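Local coordinates for protein phosphohistidine phosphatase SixA (PDB 1UJC) that removes the phosphoryl group from phosphohistidine in the HPt domain of the ArcB sensor, part of a multistep His-Asp phosphorelay, at residues A16-T24 with P52-L60. Sequence-based numbering, arbitrary orientation.
With WO4 (tungstate(VI)ion), chain C.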
ATOM      1  N   ALA A  16      10.362 -13.918  16.350  1.00 19.43           N
ATOM      2  CA  ALA A  16       9.874 -15.247  16.696  1.00 18.86           C
ATOM      3  C   ALA A  16       9.427 -15.982  15.431  1.00 18.08           C
ATOM      4  O   ALA A  16       9.584 -17.198  15.323  1.00 17.41           O
ATOM      5  CB  ALA A  16       8.719 -15.134  17.682  1.00 18.72           C
ATOM      6  N   SER A  17       8.871 -15.233  14.479  1.00 16.44           N
ATOM      7  CA  SER A  17       8.407 -15.783  13.200  1.00 14.43           C
ATOM      8  C   SER A  17       8.219 -14.617  12.224  1.00 13.62           C
ATOM      9  O   SER A  17       8.221 -13.460  12.635  1.00 11.74           O
ATOM     10  CB  SER A  17       7.082 -16.539  13.374  1.00 14.04           C
ATOM     11  OG  SER A  17       6.015 -15.655  13.661  1.00 13.29           O
ATOM     12  N   ASP A  18       8.045 -14.914  10.940  1.00 13.19           N
ATOM     13  CA  ASP A  18       7.897 -13.853   9.941  1.00 13.27           C
ATOM     14  C   ASP A  18       6.749 -12.864  10.148  1.00 12.80           C
ATOM     15  O   ASP A  18       6.964 -11.656  10.158  1.00 12.50           O
ATOM     16  CB  ASP A  18       7.769 -14.442   8.532  1.00 12.49           C
ATOM     17  CG  ASP A  18       7.732 -13.361   7.455  1.00 13.75           C
ATOM     18  OD1 ASP A  18       8.802 -12.795   7.139  1.00 11.29           O
ATOM     19  OD2 ASP A  18       6.634 -13.065   6.938  1.00 11.12           O
ATOM     20  N   SER A  19       5.531 -13.373  10.305  1.00 14.07           N
ATOM     21  CA  SER A  19       4.369 -12.504  10.463  1.00 13.05           C
ATOM     22  C   SER A  19       4.512 -11.461  11.567  1.00 12.89           C
ATOM     23  O   SER A  19       3.867 -10.412  11.520  1.00 14.30           O
ATOM     24  CB  SER A  19       3.107 -13.335  10.723  1.00 13.39           C
ATOM     25  OG  SER A  19       3.064 -13.804  12.060  1.00 12.75           O
ATOM     26  N   VAL A  20       5.357 -11.737  12.553  1.00 12.14           N
ATOM     27  CA  VAL A  20       5.519 -10.808  13.666  1.00 12.60           C
ATOM     28  C   VAL A  20       6.774  -9.932  13.662  1.00 12.74           C
ATOM     29  O   VAL A  20       7.058  -9.254  14.650  1.00 13.23           O
ATOM     30  CB  VAL A  20       5.427 -11.563  15.010  1.00 12.30           C
ATOM     31  CG1 VAL A  20       4.020 -12.105  15.193  1.00 11.27           C
ATOM     32  CG2 VAL A  20       6.425 -12.706  15.036  1.00 12.46           C
ATOM     33  N   ARG A  21       7.511  -9.931  12.554  1.00 13.94           N
ATOM     34  CA  ARG A  21       8.722  -9.111  12.451  1.00 14.35           C
ATOM     35  C   ARG A  21       8.315  -7.647  12.531  1.00 14.36           C
ATOM     36  O   ARG A  21       7.482  -7.186  11.756  1.00 13.71           O
ATOM     37  CB  ARG A  21       9.428  -9.351  11.114  1.00 14.37           C
ATOM     38  CG  ARG A  21       9.993 -10.747  10.921  1.00 16.12           C
ATOM     39  CD  ARG A  21      10.238 -11.013   9.440  1.00 17.54           C
ATOM     40  NE  ARG A  21      11.015  -9.948   8.813  1.00 20.72           N
ATOM     41  CZ  ARG A  21      10.958  -9.649   7.520  1.00 20.59           C
ATOM     42  NH1 ARG A  21      10.156 -10.337   6.718  1.00 19.24           N
ATOM     43  NH2 ARG A  21      11.699  -8.662   7.029  1.00 23.66           N
ATOM     44  N   PRO A  22       8.894  -6.893  13.477  1.00 16.49           N
ATOM     45  CA  PRO A  22       8.552  -5.475  13.613  1.00 15.30           C
ATOM     46  C   PRO A  22       9.297  -4.594  12.610  1.00 15.68           C
ATOM     47  O   PRO A  22      10.210  -5.047  11.915  1.00 11.55           O
ATOM     48  CB  PRO A  22       8.956  -5.168  15.049  1.00 17.17           C
ATOM     49  CG  PRO A  22      10.201  -5.996  15.197  1.00 17.24           C
ATOM     50  CD  PRO A  22       9.802  -7.321  14.559  1.00 16.34           C
ATOM     51  N   LEU A  23       8.906  -3.328  12.548  1.00 15.38           N
ATOM     52  CA  LEU A  23       9.539  -2.378  11.646  1.00 16.15           C
ATOM     53  C   LEU A  23      10.832  -1.895  12.301  1.00 17.10           C
ATOM     54  O   LEU A  23      10.949  -1.900  13.521  1.00 16.58           O
ATOM     55  CB  LEU A  23       8.590  -1.199  11.413  1.00 17.50           C
ATOM     56  CG  LEU A  23       8.291  -0.716   9.988  1.00 20.47           C
ATOM     57  CD1 LEU A  23       8.150  -1.899   9.029  1.00 17.96           C
ATOM     58  CD2 LEU A  23       7.016   0.119  10.015  1.00 18.89           C
ATOM     59  N   THR A  24      11.816  -1.510  11.497  1.00 18.20           N
ATOM     60  CA  THR A  24      13.064  -0.992  12.052  1.00 18.92           C
ATOM     61  C   THR A  24      12.888   0.519  12.199  1.00 18.89           C
ATOM     62  O   THR A  24      11.939   1.100  11.670  1.00 18.64           O
ATOM     63  CB  THR A  24      14.255  -1.212  11.109  1.00 19.05           C
ATOM     64  OG1 THR A  24      14.089  -0.385   9.949  1.00 17.21           O
ATOM     65  CG2 THR A  24      14.353  -2.675  10.683  1.00 19.68           C
ATOM     66  N   PRO A  52      -2.367  -8.319   7.484  1.00 10.89           N
ATOM     67  CA  PRO A  52      -2.459  -8.723   8.893  1.00 11.97           C
ATOM     68  C   PRO A  52      -1.092  -8.811   9.575  1.00 11.52           C
ATOM     69  O   PRO A  52      -1.007  -8.880  10.798  1.00 11.18           O
ATOM     70  CB  PRO A  52      -3.131 -10.096   8.820  1.00 10.63           C
ATOM     71  CG  PRO A  52      -3.895 -10.044   7.535  1.00 15.97           C
ATOM     72  CD  PRO A  52      -2.916  -9.368   6.612  1.00 12.83           C
ATOM     73  N   PHE A  53      -0.024  -8.820   8.779  1.00 11.02           N
ATOM     74  CA  PHE A  53       1.326  -8.919   9.327  1.00 11.43           C
ATOM     75  C   PHE A  53       1.786  -7.640  10.016  1.00 12.41           C
ATOM     76  O   PHE A  53       1.588  -6.531   9.507  1.00 13.49           O
ATOM     77  CB  PHE A  53       2.320  -9.310   8.230  1.00 10.90           C
ATOM     78  CG  PHE A  53       2.178 -10.736   7.756  1.00 12.04           C
ATOM     79  CD1 PHE A  53       1.198 -11.574   8.289  1.00 12.02           C
ATOM     80  CD2 PHE A  53       3.019 -11.238   6.770  1.00 11.88           C
ATOM     81  CE1 PHE A  53       1.059 -12.889   7.842  1.00 13.46           C
ATOM     82  CE2 PHE A  53       2.887 -12.550   6.320  1.00 13.37           C
ATOM     83  CZ  PHE A  53       1.908 -13.376   6.854  1.00 10.74           C
ATOM     84  N   LEU A  54       2.414  -7.813  11.174  1.00 12.51           N
ATOM     85  CA  LEU A  54       2.886  -6.700  11.986  1.00 12.67           C
ATOM     86  C   LEU A  54       3.630  -5.594  11.248  1.00 12.23           C
ATOM     87  O   LEU A  54       3.403  -4.414  11.521  1.00 10.40           O
ATOM     88  CB  LEU A  54       3.749  -7.218  13.147  1.00 14.12           C
ATOM     89  CG  LEU A  54       2.994  -7.966  14.257  1.00 15.20           C
ATOM     90  CD1 LEU A  54       3.916  -8.242  15.429  1.00 16.08           C
ATOM     91  CD2 LEU A  54       1.822  -7.129  14.720  1.00 17.79           C
ATOM     92  N   ARG A  55       4.507  -5.949  10.315  1.00 11.45           N
ATOM     93  CA  ARG A  55       5.246  -4.919   9.592  1.00 12.20           C
ATOM     94  C   ARG A  55       4.337  -4.028   8.747  1.00 11.31           C
ATOM     95  O   ARG A  55       4.621  -2.845   8.559  1.00 13.67           O
ATOM     96  CB  ARG A  55       6.357  -5.542   8.736  1.00 10.50           C
ATOM     97  CG  ARG A  55       5.950  -6.670   7.805  1.00 11.85           C
ATOM     98  CD  ARG A  55       7.211  -7.320   7.252  1.00 13.30           C
ATOM     99  NE  ARG A  55       6.982  -8.380   6.270  1.00 13.76           N
ATOM    100  CZ  ARG A  55       6.631  -9.633   6.557  1.00 15.44           C
ATOM    101  NH1 ARG A  55       6.447 -10.019   7.814  1.00 11.97           N
ATOM    102  NH2 ARG A  55       6.495 -10.516   5.576  1.00 14.41           N
ATOM    103  N   ALA A  56       3.237  -4.584   8.254  1.00 10.40           N
ATOM    104  CA  ALA A  56       2.305  -3.801   7.450  1.00  7.99           C
ATOM    105  C   ALA A  56       1.518  -2.857   8.364  1.00 10.28           C
ATOM    106  O   ALA A  56       1.441  -1.652   8.120  1.00  8.76           O
ATOM    107  CB  ALA A  56       1.353  -4.726   6.694  1.00  7.38           C
ATOM    108  N   GLU A  57       0.951  -3.413   9.430  1.00 10.03           N
ATOM    109  CA  GLU A  57       0.176  -2.628  10.378  1.00 12.53           C
ATOM    110  C   GLU A  57       1.008  -1.505  11.008  1.00 11.91           C
ATOM    111  O   GLU A  57       0.512  -0.398  11.200  1.00 13.71           O
ATOM    112  CB  GLU A  57      -0.396  -3.552  11.465  1.00 13.13           C
ATOM    113  CG  GLU A  57      -1.244  -4.689  10.904  1.00 15.28           C
ATOM    114  CD  GLU A  57      -1.740  -5.657  11.969  1.00 16.89           C
ATOM    115  OE1 GLU A  57      -0.991  -5.922  12.934  1.00 15.35           O
ATOM    116  OE2 GLU A  57      -2.871  -6.171  11.826  1.00 16.26           O
ATOM    117  N   GLN A  58       2.270  -1.784  11.318  1.00 10.86           N
ATOM    118  CA  GLN A  58       3.126  -0.773  11.924  1.00 11.40           C
ATOM    119  C   GLN A  58       3.431   0.332  10.916  1.00 11.17           C
ATOM    120  O   GLN A  58       3.523   1.502  11.276  1.00 11.28           O
ATOM    121  CB  GLN A  58       4.429  -1.394  12.416  1.00 13.56           C
ATOM    122  CG  GLN A  58       5.075  -0.586  13.524  1.00 13.37           C
ATOM    123  CD  GLN A  58       6.423  -1.126  13.939  1.00 14.69           C
ATOM    124  OE1 GLN A  58       6.708  -2.312  13.779  1.00 15.55           O
ATOM    125  NE2 GLN A  58       7.256  -0.259  14.497  1.00 15.70           N
ATOM    126  N   THR A  59       3.598  -0.044   9.653  1.00 11.23           N
ATOM    127  CA  THR A  59       3.853   0.943   8.616  1.00 11.77           C
ATOM    128  C   THR A  59       2.638   1.870   8.584  1.00 11.60           C
ATOM    129  O   THR A  59       2.771   3.090   8.464  1.00 11.16           O
ATOM    130  CB  THR A  59       4.023   0.273   7.243  1.00  9.91           C
ATOM    131  OG1 THR A  59       5.234  -0.495   7.234  1.00 12.89           O
ATOM    132  CG2 THR A  59       4.079   1.320   6.144  1.00 13.67           C
ATOM    133  N   LEU A  60       1.455   1.276   8.722  1.00 13.11           N
ATOM    134  CA  LEU A  60       0.198   2.024   8.726  1.00 12.60           C
ATOM    135  C   LEU A  60       0.178   3.004   9.904  1.00 13.03           C
ATOM    136  O   LEU A  60      -0.200   4.161   9.746  1.00 11.85           O
ATOM    137  CB  LEU A  60      -0.987   1.061   8.853  1.00 14.42           C
ATOM    138  CG  LEU A  60      -2.384   1.487   8.375  1.00 16.76           C
ATOM    139  CD1 LEU A  60      -3.419   0.717   9.178  1.00 14.95           C
ATOM    140  CD2 LEU A  60      -2.605   2.978   8.542  1.00 15.74           C
TER
HETATM  141  W   WO4 C 163       8.506  -7.928   2.588  1.00 16.76           W
HETATM  142  O1  WO4 C 163       7.877  -6.909   1.336  1.00 14.52           O
HETATM  143  O2  WO4 C 163       7.226  -8.412   3.653  1.00 18.72           O
HETATM  144  O3  WO4 C 163       9.836  -7.180   3.398  1.00 23.77           O
HETATM  145  O4  WO4 C 163       9.118  -9.374   1.861  1.00 16.35           O
HETATM  146  O   HOH W   1       5.741  -8.617  10.184  1.00  9.66           O
HETATM  147  O   HOH W   2       9.872  -0.869  15.596  1.00 18.07           O
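Asp18 and Arg55 form the salt bridge that ties the loop ahead of helix 25-40 to the first turn of helix 54-66. Arg55 NH2 donates to the syn side of Asp18 OD2 at 2.9 Å, with NH1 adding a weak bond to the same oxygen; carboxylate and guanidinium planes stand 75° apart. Asp18 OD1 accepts from Arg21 NH1 at 2.8 Å, also on its syn side, so one aspartate serves two arginines. Arg21 NH1 lies over the centre of the Arg55 guanidinium face, 3.6 Å above its plane, and the shared carboxylate probably offsets the closeness of the two like charges. Arg55 NE and NH2 both grip tungstate O2, which sits in the guanidinium plane, NE at 2.6 Å. With Arg55 CG between the backbone N and the carbonyl carbon (chi1 52°) and the chain extended from there to NE, the group spans from helix to anion. Replacing Asp18 by an alanine removes the carboxylate, which would probably leave Arg21 and Arg55 without their common partner and the Arg55 guanidinium freer to turn relative to the anion.

A water bridges Arg21 O to Arg55 N and NH1. Beside it, Leu54 N donates to Ser19 O at 3.0 Å, and Ser19 CB rests over the Phe53 ring face in a CH-pi contact. Further along, Gln58 OE1 accepts from Leu23 N at 2.7 Å, the donor 39° above the carbonyl plane, while a second water joins Leu23 O to Gln58 NE2. Leu54 CD1 lies 3.7 Å from Val20 CB, the two side chains side by side. Leu23 CD2 touches Thr59 OG1 at 3.4 Å, a hydroxyl hydrogen-bonded to Arg55 O. Tungstate is also hydrogen-bonded by Arg7, His108 and Leu109; the contact thus contributes Arg55, positioned by second-shell Asp18, to the anion pocket of a branch 1 histidine phosphatase, where the oxyanion probably mimics the phosphoryl group.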